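Local structure of Ras GTPase-activating-like protein IQGAP2 (Homo sapiens, 4EZA) at residues 62-67 with 76-81. The protein probably binds phosphoinositides through an atypical binding domain with a pseudo-C2 fold, within a Ras GTPase-activating-like signalling protein. Numbering follows the deposited sequence.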
loop_
_atom_site.group_PDB
_atom_site.type_symbol
_atom_site.label_atom_id
_atom_site.label_comp_id
_atom_site.label_asym_id
_atom_site.label_seq_id
_atom_site.Cartn_x
_atom_site.Cartn_y
_atom_site.Cartn_z
ATOM N N PHE A 62 5.941 8.926 -2.293
ATOM C CA PHE A 62 6.316 7.757 -1.498
ATOM C C PHE A 62 6.640 6.588 -2.389
ATOM O O PHE A 62 6.016 6.398 -3.421
ATOM C CB PHE A 62 5.191 7.379 -0.533
ATOM C CG PHE A 62 4.914 8.432 0.497
ATOM C CD1 PHE A 62 5.580 8.416 1.714
ATOM C CD2 PHE A 62 3.984 9.426 0.240
ATOM C CE1 PHE A 62 5.319 9.396 2.672
ATOM C CE2 PHE A 62 3.717 10.412 1.178
ATOM C CZ PHE A 62 4.391 10.400 2.395
ATOM N N ASP A 63 7.608 5.796 -1.957
ATOM C CA ASP A 63 8.079 4.643 -2.690
ATOM C C ASP A 63 7.547 3.446 -1.907
ATOM O O ASP A 63 7.912 3.275 -0.746
ATOM C CB ASP A 63 9.620 4.698 -2.667
ATOM C CG ASP A 63 10.284 3.701 -3.570
ATOM O OD1 ASP A 63 9.638 2.765 -4.082
ATOM O OD2 ASP A 63 11.516 3.856 -3.741
ATOM N N VAL A 64 6.658 2.658 -2.506
ATOM C CA VAL A 64 6.112 1.474 -1.843
ATOM C C VAL A 64 6.591 0.222 -2.552
ATOM O O VAL A 64 6.380 0.065 -3.754
ATOM C CB VAL A 64 4.556 1.467 -1.780
ATOM C CG1 VAL A 64 4.042 0.194 -1.091
ATOM C CG2 VAL A 64 4.044 2.722 -1.078
ATOM N N ARG A 65 7.234 -0.671 -1.801
ATOM C CA ARG A 65 7.723 -1.948 -2.357
ATOM C C ARG A 65 6.886 -3.110 -1.846
ATOM O O ARG A 65 6.565 -3.176 -0.651
ATOM C CB ARG A 65 9.171 -2.180 -1.945
ATOM C CG ARG A 65 10.101 -1.000 -2.150
ATOM C CD ARG A 65 10.528 -0.874 -3.587
ATOM N NE ARG A 65 11.345 0.318 -3.802
ATOM C CZ ARG A 65 12.675 0.330 -3.808
ATOM N NH1 ARG A 65 13.360 -0.789 -3.616
ATOM N NH2 ARG A 65 13.323 1.469 -4.012
ATOM N N SER A 66 6.512 -4.007 -2.756
ATOM C CA SER A 66 5.761 -5.216 -2.426
ATOM C C SER A 66 6.726 -6.381 -2.426
ATOM O O SER A 66 7.402 -6.633 -3.436
ATOM C CB SER A 66 4.647 -5.430 -3.464
ATOM O OG SER A 66 3.921 -6.632 -3.237
ATOM N N LYS A 67 6.798 -7.076 -1.294
ATOM C CA LYS A 67 7.657 -8.265 -1.152
ATOM C C LYS A 67 6.873 -9.531 -0.871
ATOM O O LYS A 67 5.815 -9.507 -0.258
ATOM C CB LYS A 67 8.689 -8.066 -0.052
ATOM C CG LYS A 67 9.561 -6.843 -0.246
ATOM C CD LYS A 67 10.668 -6.890 0.787
ATOM C CE LYS A 67 11.813 -5.983 0.432
ATOM N NZ LYS A 67 12.728 -5.843 1.600
ATOM N N VAL A 76 6.064 0.792 -6.578
ATOM C CA VAL A 76 5.191 1.852 -7.092
ATOM C C VAL A 76 5.507 3.166 -6.381
ATOM O O VAL A 76 5.842 3.177 -5.200
ATOM C CB VAL A 76 3.678 1.492 -6.959
ATOM C CG1 VAL A 76 3.238 1.482 -5.499
ATOM C CG2 VAL A 76 2.800 2.444 -7.786
ATOM N N GLN A 77 5.433 4.272 -7.111
ATOM C CA GLN A 77 5.545 5.585 -6.494
ATOM C C GLN A 77 4.177 6.216 -6.419
ATOM O O GLN A 77 3.428 6.227 -7.401
ATOM C CB GLN A 77 6.562 6.455 -7.239
ATOM C CG GLN A 77 7.994 5.939 -7.029
ATOM C CD GLN A 77 9.090 6.938 -7.365
ATOM O OE1 GLN A 77 10.249 6.737 -6.990
ATOM N NE2 GLN A 77 8.744 8.005 -8.070
ATOM N N LEU A 78 3.862 6.733 -5.237
ATOM C CA LEU A 78 2.580 7.379 -4.981
ATOM C C LEU A 78 2.765 8.832 -4.604
ATOM O O LEU A 78 3.570 9.162 -3.727
ATOM C CB LEU A 78 1.813 6.650 -3.865
ATOM C CG LEU A 78 1.581 5.154 -4.100
ATOM C CD1 LEU A 78 0.942 4.582 -2.862
ATOM C CD2 LEU A 78 0.677 4.910 -5.347
ATOM N N ASN A 79 1.974 9.678 -5.241
ATOM C CA ASN A 79 2.013 11.110 -5.068
ATOM C C ASN A 79 0.836 11.518 -4.194
ATOM O O ASN A 79 -0.316 11.256 -4.519
ATOM C CB ASN A 79 1.914 11.731 -6.477
ATOM C CG ASN A 79 1.935 13.246 -6.485
ATOM O OD1 ASN A 79 1.388 13.907 -5.606
ATOM N ND2 ASN A 79 2.558 13.808 -7.508
ATOM N N ILE A 80 1.123 12.182 -3.078
ATOM C CA ILE A 80 0.064 12.613 -2.151
ATOM C C ILE A 80 -1.023 13.477 -2.797
ATOM O O ILE A 80 -2.207 13.358 -2.425
ATOM C CB ILE A 80 0.686 13.352 -0.922
ATOM C CG1 ILE A 80 -0.335 13.559 0.221
ATOM C CG2 ILE A 80 1.353 14.708 -1.337
ATOM C CD1 ILE A 80 -1.017 12.342 0.684
ATOM N N GLN A 81 -0.643 14.322 -3.756
ATOM C CA GLN A 81 -1.627 15.189 -4.431
ATOM C C GLN A 81 -2.581 14.325 -5.245
ATOM O O GLN A 81 -3.784 14.609 -5.304
ATOM C CB GLN A 81 -0.968 16.214 -5.346
ATOM C CG GLN A 81 -0.123 17.271 -4.680
ATOM C CD GLN A 81 0.015 18.481 -5.564
ATOM O OE1 GLN A 81 0.599 18.415 -6.657
ATOM N NE2 GLN A 81 -0.543 19.609 -5.112
#
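Leu78 O sits at the edge of the Phe62 ring, near its plane, 4.0 Å from Phe62 CD2, and the same oxygen takes the nearly straight bond from Phe62 N. The Phe62 side chain also touches Leu111 and Asn112 of the C-terminal helix 104-112. The other flat group, the Arg65 guanidinium, carries Asp63 OD1 at its edge and in its plane. It grips the carboxylate side-on: Arg65 NE reaches Asp63 OD1 (3.0 Å) from above the carboxylate plane, while Arg65 NH2 meets Asp63 OD2 on the syn side, also tilted out of the plane. Arg65 NH1 turns to Glu72, so one arginine serves two acids.

Strands 61-68 and 71-79 form an antiparallel hairpin here. Phe62 pairs with Leu78 and Val64 with Val76, each through two backbone bonds; between them, at the non-hydrogen-bonded pair Asp63-Gln77, Gln77 CA points a C-H at Phe62 O (3.2 Å). On the sheet face that carries Phe62, Val64 CB packs on Val76 CG1 (3.9 Å), and Val64 CG2, anti to its carbonyl carbon, touches Leu78 CD1 (4.0 Å). Past Leu78, Asn79 OD1 caps helix 80-88 by accepting from Gln81 N.

The chemistry thus divides by face: aliphatic contacts knit the two strands together where they pack against Phe97 and helix 104-112, while the opposite face, with Asp63, Arg65 and Gln77, is polar.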